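Local coordinates for hypothetical protein (Parabacteroides merdae, PDB 4OO3) that is probably an NAD(P)-dependent oxidoreductase, pairing an N-terminal Rossmann-fold nucleotide-binding domain with a C-terminal domain built on a mixed beta-sheet, at residues E230-Q235 / Y292-V297; P178-I183 / V320-K325; V219-V224 / L424-T429; I246-W251 / T431-M436; V184-H189 / K300-W305. All coordinates share one frame; numbering follows the deposited sequence.

Interaction 1 of 5, residues E230-Q235 / Y292-V297; sequences EAFPDQ and YKIKGV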
# COMPACT_ATOMS: atom_id res chain seq x y z
N GLU A 230 2.22 8.38 -10.08
CA GLU A 230 2.37 8.16 -11.52
C GLU A 230 2.00 9.39 -12.35
O GLU A 230 2.71 9.75 -13.29
CB GLU A 230 1.51 7.00 -11.98
CG GLU A 230 1.93 5.64 -11.46
CD GLU A 230 0.86 4.59 -11.65
OE1 GLU A 230 -0.31 4.96 -11.90
OE2 GLU A 230 1.16 3.39 -11.54
N ALA A 231 0.89 10.03 -12.01
CA ALA A 231 0.28 11.04 -12.88
C ALA A 231 0.69 12.46 -12.53
O ALA A 231 0.50 13.37 -13.34
CB ALA A 231 -1.23 10.90 -12.85
N PHE A 232 1.24 12.66 -11.33
CA PHE A 232 1.75 13.97 -10.91
C PHE A 232 3.13 13.83 -10.25
O PHE A 232 3.31 14.25 -9.10
CB PHE A 232 0.76 14.65 -9.96
CG PHE A 232 -0.64 14.76 -10.51
CD1 PHE A 232 -1.52 13.69 -10.41
CD2 PHE A 232 -1.07 15.92 -11.13
CE1 PHE A 232 -2.80 13.77 -10.93
CE2 PHE A 232 -2.35 16.01 -11.64
CZ PHE A 232 -3.22 14.94 -11.54
N PRO A 233 4.11 13.26 -10.98
CA PRO A 233 5.38 12.90 -10.36
C PRO A 233 6.03 14.06 -9.60
O PRO A 233 6.21 15.14 -10.15
CB PRO A 233 6.27 12.48 -11.54
CG PRO A 233 5.34 12.24 -12.68
CD PRO A 233 4.15 13.12 -12.45
N ASP A 234 6.34 13.83 -8.33
CA ASP A 234 7.08 14.80 -7.51
C ASP A 234 6.38 16.16 -7.32
O ASP A 234 7.00 17.09 -6.82
CB ASP A 234 8.50 15.00 -8.06
CG ASP A 234 9.31 13.71 -8.08
OD1 ASP A 234 8.88 12.73 -7.45
OD2 ASP A 234 10.38 13.69 -8.71
N GLN A 235 5.12 16.27 -7.71
CA GLN A 235 4.34 17.48 -7.46
C GLN A 235 3.73 17.42 -6.07
O GLN A 235 3.16 16.39 -5.68
CB GLN A 235 3.22 17.64 -8.50
CG GLN A 235 3.72 17.75 -9.93
CD GLN A 235 2.58 17.80 -10.92
OE1 GLN A 235 1.56 18.45 -10.69
NE2 GLN A 235 2.73 17.10 -12.04
N TYR A 292 -12.89 11.18 -7.65
CA TYR A 292 -12.45 12.46 -7.14
C TYR A 292 -11.66 13.21 -8.20
O TYR A 292 -11.12 12.61 -9.14
CB TYR A 292 -11.59 12.27 -5.89
CG TYR A 292 -10.31 11.47 -6.10
CD1 TYR A 292 -10.34 10.08 -6.15
CD2 TYR A 292 -9.08 12.10 -6.24
CE1 TYR A 292 -9.18 9.34 -6.33
CE2 TYR A 292 -7.91 11.37 -6.42
CZ TYR A 292 -7.97 9.99 -6.47
OH TYR A 292 -6.81 9.25 -6.65
N LYS A 293 -11.59 14.52 -8.03
CA LYS A 293 -10.74 15.35 -8.87
C LYS A 293 -9.47 15.69 -8.12
O LYS A 293 -9.51 16.07 -6.94
CB LYS A 293 -11.48 16.62 -9.30
CG LYS A 293 -12.50 16.35 -10.39
CD LYS A 293 -13.27 17.59 -10.80
CE LYS A 293 -14.02 17.33 -12.10
NZ LYS A 293 -15.13 18.29 -12.32
N ILE A 294 -8.34 15.50 -8.79
CA ILE A 294 -7.04 15.88 -8.26
C ILE A 294 -6.41 16.85 -9.26
O ILE A 294 -6.07 16.47 -10.38
CB ILE A 294 -6.13 14.65 -7.99
CG1 ILE A 294 -4.68 15.09 -7.80
CG2 ILE A 294 -6.21 13.63 -9.12
CD1 ILE A 294 -3.80 14.07 -7.13
N LYS A 295 -6.29 18.11 -8.84
CA LYS A 295 -5.82 19.20 -9.69
C LYS A 295 -6.56 19.22 -11.03
O LYS A 295 -5.93 19.30 -12.09
CB LYS A 295 -4.31 19.12 -9.91
CG LYS A 295 -3.53 18.95 -8.62
CD LYS A 295 -2.27 19.79 -8.56
CE LYS A 295 -1.17 19.22 -9.42
NZ LYS A 295 -0.35 20.31 -10.01
N GLY A 296 -7.88 19.12 -10.96
CA GLY A 296 -8.73 19.21 -12.15
C GLY A 296 -8.93 17.91 -12.90
O GLY A 296 -9.78 17.83 -13.77
N VAL A 297 -8.14 16.88 -12.56
CA VAL A 297 -8.18 15.59 -13.24
C VAL A 297 -9.09 14.63 -12.48
O VAL A 297 -8.86 14.38 -11.31
CB VAL A 297 -6.77 14.96 -13.35
CG1 VAL A 297 -6.83 13.63 -14.08
CG2 VAL A 297 -5.82 15.92 -14.05

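Interaction 2 of 5, residues P178-I183 / V320-K325; sequences PEEPAI and VMKGSK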
# COMPACT_ATOMS: atom_id res chain seq x y z
N PRO A 178 -16.32 13.31 -14.26
CA PRO A 178 -16.98 12.29 -13.45
C PRO A 178 -17.61 11.17 -14.28
O PRO A 178 -17.54 10.01 -13.88
CB PRO A 178 -18.06 13.10 -12.73
CG PRO A 178 -17.48 14.46 -12.60
CD PRO A 178 -16.71 14.67 -13.86
N GLU A 179 -18.19 11.52 -15.42
CA GLU A 179 -18.85 10.56 -16.30
C GLU A 179 -17.83 9.67 -17.02
O GLU A 179 -18.08 8.48 -17.24
CB GLU A 179 -19.75 11.27 -17.32
CG GLU A 179 -20.66 12.35 -16.73
CD GLU A 179 -20.06 13.75 -16.81
OE1 GLU A 179 -19.86 14.27 -17.93
OE2 GLU A 179 -19.79 14.35 -15.74
N GLU A 180 -16.68 10.23 -17.38
CA GLU A 180 -15.58 9.44 -17.95
C GLU A 180 -14.22 9.89 -17.40
O GLU A 180 -13.54 10.74 -17.98
CB GLU A 180 -15.62 9.49 -19.47
CG GLU A 180 -15.04 8.24 -20.11
CD GLU A 180 -15.24 8.21 -21.61
OE1 GLU A 180 -14.40 8.78 -22.34
OE2 GLU A 180 -16.24 7.61 -22.06
N PRO A 181 -13.81 9.31 -16.26
CA PRO A 181 -12.55 9.67 -15.62
C PRO A 181 -11.34 9.45 -16.51
O PRO A 181 -11.33 8.53 -17.32
CB PRO A 181 -12.48 8.72 -14.42
CG PRO A 181 -13.91 8.41 -14.11
CD PRO A 181 -14.60 8.37 -15.44
N ALA A 182 -10.32 10.29 -16.35
CA ALA A 182 -9.08 10.21 -17.12
C ALA A 182 -8.11 9.21 -16.50
O ALA A 182 -7.18 8.75 -17.17
CB ALA A 182 -8.43 11.58 -17.23
N ILE A 183 -8.30 8.90 -15.22
CA ILE A 183 -7.47 7.92 -14.54
C ILE A 183 -8.43 6.96 -13.84
O ILE A 183 -9.37 7.39 -13.17
CB ILE A 183 -6.48 8.58 -13.55
CG1 ILE A 183 -5.59 9.58 -14.29
CG2 ILE A 183 -5.62 7.52 -12.88
CD1 ILE A 183 -4.63 10.35 -13.41
N VAL A 320 -6.30 2.56 -16.42
CA VAL A 320 -6.08 3.41 -17.58
C VAL A 320 -5.65 4.79 -17.09
O VAL A 320 -6.17 5.29 -16.10
CB VAL A 320 -7.36 3.61 -18.41
CG1 VAL A 320 -7.03 4.20 -19.77
CG2 VAL A 320 -8.11 2.31 -18.56
N MSE A 321 -4.70 5.39 -17.79
CA MSE A 321 -4.42 6.81 -17.61
C MSE A 321 -4.38 7.40 -19.00
O MSE A 321 -3.61 6.97 -19.85
CB MSE A 321 -3.20 7.11 -16.74
CG MSE A 321 -1.91 6.39 -17.08
SE MSE A 321 -0.55 6.88 -15.73
CE MSE A 321 -0.26 8.75 -16.25
N LYS A 322 -5.25 8.38 -19.22
CA LYS A 322 -5.54 8.86 -20.56
C LYS A 322 -4.77 10.13 -20.85
O LYS A 322 -4.92 11.13 -20.16
CB LYS A 322 -7.05 9.09 -20.72
CG LYS A 322 -7.86 7.82 -20.54
CD LYS A 322 -9.21 7.88 -21.22
CE LYS A 322 -10.12 8.89 -20.54
NZ LYS A 322 -11.56 8.57 -20.71
N GLY A 323 -3.91 10.07 -21.87
CA GLY A 323 -3.16 11.23 -22.34
C GLY A 323 -3.72 11.69 -23.66
O GLY A 323 -4.43 10.93 -24.33
N SER A 324 -3.41 12.92 -24.05
CA SER A 324 -3.92 13.49 -25.31
C SER A 324 -3.47 12.71 -26.55
O SER A 324 -4.15 12.74 -27.58
CB SER A 324 -3.53 14.97 -25.43
OG SER A 324 -2.12 15.13 -25.50
N LYS A 325 -2.35 11.99 -26.46
CA LYS A 325 -1.88 11.14 -27.56
C LYS A 325 -2.21 9.66 -27.37
O LYS A 325 -2.48 8.96 -28.34
CB LYS A 325 -0.37 11.27 -27.74
CG LYS A 325 0.08 12.62 -28.26
CD LYS A 325 1.54 12.56 -28.67
CE LYS A 325 2.14 13.95 -28.82
NZ LYS A 325 1.55 14.67 -29.98

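Interaction 3 of 5, residues V219-V224 / L424-T429; sequences VTTHLV and LAKYYT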
# COMPACT_ATOMS: atom_id res chain seq x y z
N VAL A 219 -6.96 -0.77 0.94
CA VAL A 219 -6.17 -0.97 -0.28
C VAL A 219 -6.22 0.26 -1.19
O VAL A 219 -5.28 0.48 -1.94
CB VAL A 219 -6.63 -2.25 -1.04
CG1 VAL A 219 -6.11 -2.30 -2.48
CG2 VAL A 219 -6.18 -3.48 -0.28
N THR A 220 -7.29 1.06 -1.10
CA THR A 220 -7.39 2.31 -1.88
C THR A 220 -6.22 3.25 -1.61
O THR A 220 -5.85 4.07 -2.46
CB THR A 220 -8.67 3.10 -1.55
OG1 THR A 220 -8.73 3.34 -0.14
CG2 THR A 220 -9.93 2.36 -2.00
N THR A 221 -5.67 3.17 -0.41
CA THR A 221 -4.46 3.92 -0.06
C THR A 221 -3.42 3.75 -1.17
O THR A 221 -2.94 4.73 -1.72
CB THR A 221 -3.93 3.46 1.31
OG1 THR A 221 -4.90 3.78 2.31
CG2 THR A 221 -2.61 4.14 1.67
N HIS A 222 -3.10 2.50 -1.51
CA HIS A 222 -2.17 2.21 -2.60
C HIS A 222 -2.59 2.87 -3.92
O HIS A 222 -1.75 3.42 -4.64
CB HIS A 222 -2.06 0.71 -2.86
CG HIS A 222 -1.43 -0.07 -1.75
ND1 HIS A 222 -0.24 0.30 -1.17
CD2 HIS A 222 -1.82 -1.21 -1.14
CE1 HIS A 222 0.08 -0.58 -0.24
NE2 HIS A 222 -0.86 -1.51 -0.20
N LEU A 223 -3.88 2.79 -4.25
CA LEU A 223 -4.35 3.24 -5.56
C LEU A 223 -4.32 4.76 -5.64
O LEU A 223 -3.86 5.32 -6.62
CB LEU A 223 -5.74 2.69 -5.89
CG LEU A 223 -5.87 1.16 -5.89
CD1 LEU A 223 -7.28 0.75 -6.30
CD2 LEU A 223 -4.84 0.51 -6.80
N VAL A 224 -4.77 5.41 -4.57
CA VAL A 224 -4.75 6.86 -4.48
C VAL A 224 -3.31 7.38 -4.56
O VAL A 224 -3.04 8.37 -5.25
CB VAL A 224 -5.45 7.35 -3.19
CG1 VAL A 224 -5.10 8.80 -2.87
CG2 VAL A 224 -6.95 7.20 -3.33
N LEU A 424 -0.61 13.04 3.39
CA LEU A 424 -1.81 13.70 3.89
C LEU A 424 -2.90 13.85 2.83
O LEU A 424 -4.06 13.59 3.11
CB LEU A 424 -1.47 15.07 4.47
CG LEU A 424 -0.77 15.05 5.83
CD1 LEU A 424 -0.39 16.47 6.22
CD2 LEU A 424 -1.66 14.41 6.89
N ALA A 425 -2.54 14.25 1.61
CA ALA A 425 -3.53 14.36 0.53
C ALA A 425 -4.18 13.01 0.25
O ALA A 425 -5.38 12.93 0.01
CB ALA A 425 -2.90 14.93 -0.73
N LYS A 426 -3.36 11.97 0.31
CA LYS A 426 -3.80 10.61 0.08
C LYS A 426 -4.85 10.21 1.10
O LYS A 426 -5.94 9.75 0.74
CB LYS A 426 -2.60 9.68 0.19
CG LYS A 426 -2.85 8.23 -0.16
CD LYS A 426 -2.03 7.28 0.71
CE LYS A 426 -0.56 7.62 0.74
NZ LYS A 426 0.23 6.78 1.66
N TYR A 427 -4.50 10.37 2.38
CA TYR A 427 -5.39 10.00 3.48
C TYR A 427 -6.61 10.92 3.58
O TYR A 427 -7.68 10.48 4.00
CB TYR A 427 -4.63 9.93 4.81
CG TYR A 427 -3.74 8.73 4.90
CD1 TYR A 427 -4.28 7.45 4.93
CD2 TYR A 427 -2.35 8.86 4.93
CE1 TYR A 427 -3.47 6.34 4.98
CE2 TYR A 427 -1.53 7.75 4.99
CZ TYR A 427 -2.10 6.49 5.01
OH TYR A 427 -1.31 5.38 5.08
N TYR A 428 -6.46 12.18 3.20
CA TYR A 428 -7.62 13.07 3.08
C TYR A 428 -8.60 12.49 2.08
O TYR A 428 -9.81 12.43 2.34
CB TYR A 428 -7.22 14.48 2.65
CG TYR A 428 -8.42 15.37 2.39
CD1 TYR A 428 -9.11 15.97 3.43
CD2 TYR A 428 -8.88 15.59 1.10
CE1 TYR A 428 -10.21 16.78 3.20
CE2 TYR A 428 -9.98 16.39 0.85
CZ TYR A 428 -10.64 16.98 1.91
OH TYR A 428 -11.74 17.78 1.67
N THR A 429 -8.09 12.05 0.93
CA THR A 429 -8.92 11.46 -0.12
C THR A 429 -9.69 10.24 0.40
O THR A 429 -10.91 10.17 0.26
CB THR A 429 -8.09 11.10 -1.37
OG1 THR A 429 -7.29 12.22 -1.77
CG2 THR A 429 -9.00 10.70 -2.52

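Interaction 4 of 5, residues I246-W251 / T431-M436; sequences IDANRW and TSALDM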
# COMPACT_ATOMS: atom_id res chain seq x y z
N ILE A 246 -16.00 13.59 -5.62
CA ILE A 246 -17.14 13.63 -6.50
C ILE A 246 -18.15 12.56 -6.11
O ILE A 246 -19.33 12.85 -5.94
CB ILE A 246 -16.69 13.43 -7.96
CG1 ILE A 246 -15.67 14.50 -8.36
CG2 ILE A 246 -17.89 13.43 -8.91
CD1 ILE A 246 -16.17 15.93 -8.25
N ASP A 247 -17.70 11.32 -5.94
CA ASP A 247 -18.60 10.23 -5.60
C ASP A 247 -17.88 9.13 -4.85
O ASP A 247 -16.66 8.95 -5.01
CB ASP A 247 -19.24 9.66 -6.86
CG ASP A 247 -20.43 8.75 -6.57
OD1 ASP A 247 -21.09 8.93 -5.52
OD2 ASP A 247 -20.71 7.87 -7.40
N ALA A 248 -18.62 8.39 -4.03
CA ALA A 248 -18.05 7.29 -3.28
C ALA A 248 -19.10 6.27 -2.90
O ALA A 248 -20.23 6.63 -2.57
CB ALA A 248 -17.35 7.82 -2.03
N ASN A 249 -18.73 4.99 -2.95
CA ASN A 249 -19.61 3.91 -2.55
C ASN A 249 -18.88 2.89 -1.70
O ASN A 249 -17.66 2.74 -1.81
CB ASN A 249 -20.21 3.22 -3.78
CG ASN A 249 -21.06 4.17 -4.61
OD1 ASN A 249 -22.21 4.43 -4.28
ND2 ASN A 249 -20.48 4.70 -5.67
N ARG A 250 -19.64 2.21 -0.84
CA ARG A 250 -19.13 1.13 -0.02
C ARG A 250 -20.16 0.01 -0.02
O ARG A 250 -21.36 0.26 -0.01
CB ARG A 250 -18.88 1.63 1.41
CG ARG A 250 -20.08 2.29 2.08
CD ARG A 250 -19.67 2.95 3.38
NE ARG A 250 -19.57 2.00 4.49
CZ ARG A 250 -20.60 1.61 5.24
NH1 ARG A 250 -21.83 2.05 5.02
NH2 ARG A 250 -20.41 0.74 6.22
N TRP A 251 -19.69 -1.23 -0.06
CA TRP A 251 -20.59 -2.36 -0.06
C TRP A 251 -19.91 -3.58 0.54
O TRP A 251 -18.72 -3.56 0.84
CB TRP A 251 -21.15 -2.65 -1.47
CG TRP A 251 -20.14 -3.08 -2.50
CD1 TRP A 251 -19.86 -4.36 -2.90
CD2 TRP A 251 -19.32 -2.22 -3.30
NE1 TRP A 251 -18.90 -4.35 -3.88
CE2 TRP A 251 -18.55 -3.05 -4.15
CE3 TRP A 251 -19.16 -0.83 -3.39
CZ2 TRP A 251 -17.63 -2.53 -5.06
CZ3 TRP A 251 -18.25 -0.32 -4.29
CH2 TRP A 251 -17.49 -1.17 -5.12
N THR A 431 -10.28 8.98 3.63
CA THR A 431 -11.18 9.18 4.78
C THR A 431 -12.40 10.04 4.43
O THR A 431 -13.50 9.80 4.94
CB THR A 431 -10.44 9.76 5.99
OG1 THR A 431 -9.80 11.00 5.62
CG2 THR A 431 -9.40 8.78 6.49
N SER A 432 -12.22 11.03 3.55
CA SER A 432 -13.34 11.84 3.05
C SER A 432 -14.34 11.01 2.25
O SER A 432 -15.55 11.24 2.32
CB SER A 432 -12.84 12.99 2.18
OG SER A 432 -12.10 13.92 2.96
N ALA A 433 -13.83 10.05 1.49
CA ALA A 433 -14.68 9.16 0.70
C ALA A 433 -15.52 8.26 1.60
O ALA A 433 -16.68 7.99 1.30
CB ALA A 433 -13.82 8.32 -0.25
N LEU A 434 -14.94 7.81 2.71
CA LEU A 434 -15.70 7.00 3.67
C LEU A 434 -16.93 7.75 4.16
O LEU A 434 -18.02 7.20 4.21
CB LEU A 434 -14.83 6.59 4.86
CG LEU A 434 -15.52 5.75 5.94
CD1 LEU A 434 -16.03 4.44 5.37
CD2 LEU A 434 -14.58 5.52 7.10
N ASP A 435 -16.74 9.02 4.51
CA ASP A 435 -17.84 9.88 4.97
C ASP A 435 -18.91 10.10 3.89
O ASP A 435 -20.10 10.00 4.17
CB ASP A 435 -17.30 11.23 5.45
CG ASP A 435 -16.54 11.12 6.77
OD1 ASP A 435 -16.68 10.08 7.46
OD2 ASP A 435 -15.82 12.07 7.12
N MSE A 436 -18.47 10.40 2.67
CA MSE A 436 -19.38 10.58 1.53
C MSE A 436 -20.14 9.30 1.29
O MSE A 436 -21.36 9.31 1.14
CB MSE A 436 -18.57 10.97 0.30
CG MSE A 436 -19.41 10.94 -0.98
SE MSE A 436 -18.46 11.92 -2.40
CE MSE A 436 -18.84 13.73 -1.73

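Interaction 5 of 5, residues V184-H189 / K300-W305; sequences VKESVH and KVSVIW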
# COMPACT_ATOMS: atom_id res chain seq x y z
N VAL A 184 -8.21 5.66 -14.03
CA VAL A 184 -9.09 4.61 -13.51
C VAL A 184 -8.23 3.45 -13.02
O VAL A 184 -7.43 2.94 -13.78
CB VAL A 184 -10.05 4.10 -14.60
CG1 VAL A 184 -10.91 2.96 -14.07
CG2 VAL A 184 -10.93 5.24 -15.12
N LYS A 185 -8.41 3.04 -11.75
CA LYS A 185 -7.71 1.87 -11.17
C LYS A 185 -8.67 0.97 -10.38
O LYS A 185 -9.32 1.41 -9.43
CB LYS A 185 -6.58 2.30 -10.25
CG LYS A 185 -5.50 3.06 -10.98
CD LYS A 185 -4.34 3.45 -10.08
CE LYS A 185 -3.37 4.35 -10.84
NZ LYS A 185 -2.68 3.63 -11.94
N GLU A 186 -8.75 -0.29 -10.79
CA GLU A 186 -9.71 -1.22 -10.22
C GLU A 186 -9.00 -2.51 -9.84
O GLU A 186 -8.33 -3.12 -10.68
CB GLU A 186 -10.83 -1.50 -11.22
CG GLU A 186 -11.68 -0.28 -11.54
CD GLU A 186 -12.64 -0.50 -12.70
OE1 GLU A 186 -12.21 -1.02 -13.76
OE2 GLU A 186 -13.83 -0.14 -12.56
N SER A 187 -9.12 -2.91 -8.58
CA SER A 187 -8.47 -4.12 -8.08
C SER A 187 -9.50 -5.07 -7.50
O SER A 187 -10.47 -4.63 -6.87
CB SER A 187 -7.44 -3.78 -7.01
OG SER A 187 -6.54 -2.80 -7.46
N VAL A 188 -9.29 -6.36 -7.72
CA VAL A 188 -10.06 -7.41 -7.06
C VAL A 188 -9.06 -8.28 -6.29
O VAL A 188 -8.21 -8.94 -6.89
CB VAL A 188 -10.82 -8.28 -8.07
CG1 VAL A 188 -11.68 -9.32 -7.35
CG2 VAL A 188 -11.67 -7.41 -8.98
N HIS A 189 -9.17 -8.25 -4.96
CA HIS A 189 -8.33 -9.04 -4.07
C HIS A 189 -9.15 -10.13 -3.41
O HIS A 189 -10.37 -10.13 -3.50
CB HIS A 189 -7.72 -8.14 -2.99
CG HIS A 189 -6.75 -7.14 -3.54
ND1 HIS A 189 -5.47 -7.49 -3.94
CD2 HIS A 189 -6.87 -5.81 -3.78
CE1 HIS A 189 -4.85 -6.42 -4.40
NE2 HIS A 189 -5.67 -5.39 -4.31
N LYS A 300 -10.62 7.70 -10.72
CA LYS A 300 -11.54 6.72 -10.14
C LYS A 300 -10.73 5.56 -9.60
O LYS A 300 -9.96 4.95 -10.34
CB LYS A 300 -12.53 6.24 -11.20
CG LYS A 300 -13.26 4.93 -10.87
CD LYS A 300 -14.76 5.11 -10.69
CE LYS A 300 -15.50 3.79 -10.60
NZ LYS A 300 -15.39 2.99 -11.85
N VAL A 301 -10.90 5.23 -8.33
CA VAL A 301 -10.26 4.05 -7.77
C VAL A 301 -11.29 3.12 -7.15
O VAL A 301 -12.30 3.58 -6.61
CB VAL A 301 -9.17 4.38 -6.74
CG1 VAL A 301 -8.12 5.30 -7.35
CG2 VAL A 301 -9.77 5.01 -5.49
N SER A 302 -11.03 1.82 -7.23
CA SER A 302 -11.98 0.82 -6.79
C SER A 302 -11.28 -0.44 -6.26
O SER A 302 -10.25 -0.87 -6.80
CB SER A 302 -12.89 0.47 -7.97
OG SER A 302 -13.73 -0.62 -7.64
N VAL A 303 -11.85 -1.01 -5.20
CA VAL A 303 -11.31 -2.21 -4.58
C VAL A 303 -12.44 -3.17 -4.22
O VAL A 303 -13.39 -2.78 -3.56
CB VAL A 303 -10.51 -1.89 -3.30
CG1 VAL A 303 -10.01 -3.18 -2.66
CG2 VAL A 303 -9.33 -0.97 -3.61
N ILE A 304 -12.32 -4.41 -4.67
CA ILE A 304 -13.22 -5.48 -4.29
C ILE A 304 -12.42 -6.59 -3.59
O ILE A 304 -11.35 -6.97 -4.04
CB ILE A 304 -13.97 -6.05 -5.51
CG1 ILE A 304 -14.92 -4.99 -6.08
CG2 ILE A 304 -14.72 -7.33 -5.14
CD1 ILE A 304 -15.66 -5.38 -7.33
N TRP A 305 -12.97 -7.08 -2.48
CA TRP A 305 -12.43 -8.23 -1.78
C TRP A 305 -13.44 -9.37 -1.84
O TRP A 305 -14.48 -9.33 -1.19
CB TRP A 305 -12.13 -7.88 -0.31
CG TRP A 305 -10.82 -7.16 -0.12
CD1 TRP A 305 -10.60 -5.82 -0.15
CD2 TRP A 305 -9.55 -7.77 0.13
NE1 TRP A 305 -9.27 -5.54 0.06
CE2 TRP A 305 -8.60 -6.73 0.23
CE3 TRP A 305 -9.11 -9.09 0.26
CZ2 TRP A 305 -7.25 -6.97 0.47
CZ3 TRP A 305 -7.77 -9.33 0.50
CH2 TRP A 305 -6.85 -8.27 0.60
O HOH W 1 -12.53 -2.94 -8.23

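Interaction 1 of 5, residues E230-Q235 / Y292-V297
The F232 ring has the I294 side chain over one face and V297 CG2 and Q235 OE1 at its edge, near the ring plane, while K295 CE approaches obliquely. The ring thus fits against the type I' beta hairpin turn I294-V297, which joins strands 282-294 and 297-306. I294 CG1 sits 4.2 Å from the ring centroid, 26° off the normal, a CH-pi contact; V297 CG2 is 3.7 Å from F232 CZ. The closest approach to the ring is that of I294 O, 3.4 Å from F232 CZ. A large flat side chain suits this buried place, because it can meet branched aliphatics by face and by edge at once. F232 is the first residue to leave helix 220-231 and begins a type II turn, closed by Q235 N bonding to F232 O at 3.0 Å. K295, bent at chi2, chi3 and chi4, passes the ring with its methylenes and reaches Q235 with its amine. The contact ends in a hydrogen bond of 2.8 Å from K295 NZ to Q235 OE1, the C=O...N angle being 168°.

Interaction 2 of 5, residues P178-I183 / V320-K325
An antiparallel strand pairing begins here, where the loop leading into strand 183-190 meets the end of strand 316-322 in the mixed sheet of the C-terminal domain. I183 and M321 form a non-hydrogen-bonded pair, their CA atoms 4.5 Å apart. Beside it, K322 N donates to A182 O at 2.8 Å, with an N-H...O angle of 149°. The same carbonyl oxygen also receives a CA-H...O contact from M321 CA at 3.4 Å, and I183 CA makes the reciprocal kind of contact to V320 O at 3.3 Å. Backbone polar groups and CA hydrogens therefore share the seam.

I183 and M321, the latter modelled as selenomethionine, put their side chains on the same face of the sheet, where A231 of helix 220-231 packs on both. Apolar residues suit that covered face; I183 CG1 lies 4.2 Å from M321 CB. A182 is small enough for the loop to run close to K322, whose long chain spans from the strand back across the loop. With CG anti to the carbonyl carbon (chi1 -61°), K322 carries its CB and CG past A182 O, and a bend at chi3 brings NZ to P181 and E180. There the side chains of K322 and E180 cross at about a right angle. K322 NZ makes a weak hydrogen bond to P181 O and a salt bridge, also weak as a hydrogen bond, to E180 OE1 at 3.3 Å.

Interaction 3 of 5, residues V219-V224 / L424-T429
With its CG anti to the backbone N (chi1 -174°) and bends at chi2 and chi3, K426 carries its methylenes across T221, whose CG2 is likewise anti to its own N. The two side chains cross at about a right angle, and T221 CG2 meets K426 CD at 3.3 Å, tighter than usual carbon packing. K426 CD also lies over one face of the Y427 ring, 4.3 Å above its plane. The segments 220-224 and 424-429, of helices 220-231 and 419-439, run at 127° to each other, their axes 9.4 Å apart, in a buried contact near the centre of the chain, beside the Rossmann domain. Beta-branched residues suit such an interface by offering short, rigid methyl groups: V224 CG1 reaches K426 CG at 3.6 Å and T429 CB at 4.1 Å. The polar ends of K426 and Y427 turn to D147, by salt bridge and hydrogen bond respectively. T429 can be buried because its hydroxyl bonds within the helix: T429 OG1 donates to A425 O at 2.7 Å, while T429 N reaches that oxygen from the opposite face of the carbonyl plane.

Interaction 4 of 5, residues I246-W251 / T431-M436
Helix 419-439 packs across strand 243-255, an outermost strand of the large mixed sheet, in a helix-on-sheet contact centred on A248 and A433. The local axes run 7.0 Å apart at an angle of 74°, a close approach that two alanines suit because a single methyl is all each contributes. A248 CB points at the helix, lying 4.0 Å from A433 CB and 3.4 Å from A433 O. M436, a selenomethionine here, flanks this centre: its CG, anti to the backbone N (chi1 170°), lies 3.9 Å from A248 CB, and its SE rests 3.6 Å from D247 CA. There I246 and D247 form a classic beta bulge opposite V291; an unbranched, flexible side chain suits a place along the backbone. On the other side, L434 CD1 comes obliquely to R250 NE at 4.4 Å. Between the two segments, contact is therefore mainly van der Waals, while the charged ends of R250 and D247 have their salt-bridge partners, E214 and K440, outside the two segments.

Interaction 5 of 5, residues V184-H189 / K300-W305
H189 lays its CB over the centre of the six-membered ring of W305, 3.4 Å from the centroid and only 2° off the normal, where the parallel strands 183-190 and 297-306 run side by side in the mixed sheet. This is a CH-pi contact; the imidazole itself is oblique to the indole, their planes at 31°, while V303 CG1 lies at the imidazole edge. A broad indole suits this place by offering its face to a neighbouring methylene. Between the strands, five backbone hydrogen bonds alternate in the parallel pattern, from K185 N bonding to K300 O at 2.8 Å to H189 N bonding to I304 O at 2.7 Å. K185, S187, V301 and V303 share the histidine's face, where L223 of helix 220-231 packs on S187, V301 and V303. On the other face E186 crosses K300 obliquely, its OE2 forming a long salt bridge, 3.6 Å, with K300 NZ. Beside them lies the small S302. A water 2.7 Å from S302 OG links it to S187 O, to which the water donates at 3.0 Å.

From the N terminus, the chain first enters these contacts at 178-183, which runs directly into 184-189. Interaction 1 closes first, joining the end of helix 220-231 to the hairpin between strands 282-294 and 297-306. Segment 300-305 then pairs with 184-189 and closes interaction 5 around it; 320-325 closes the wider loop of interaction 2, on the other side of strand 183-190, so that interaction 1 nests inside both. The last helix, 419-439, closes interactions 3 and 4, which cross each other and also cross 2 and 5, whereas interaction 1 nests within 3 and crosses 4. Helix 220-231 thus links the sheet with the C-terminal helix. The E230-K185 salt bridge joins interactions 1 and 5.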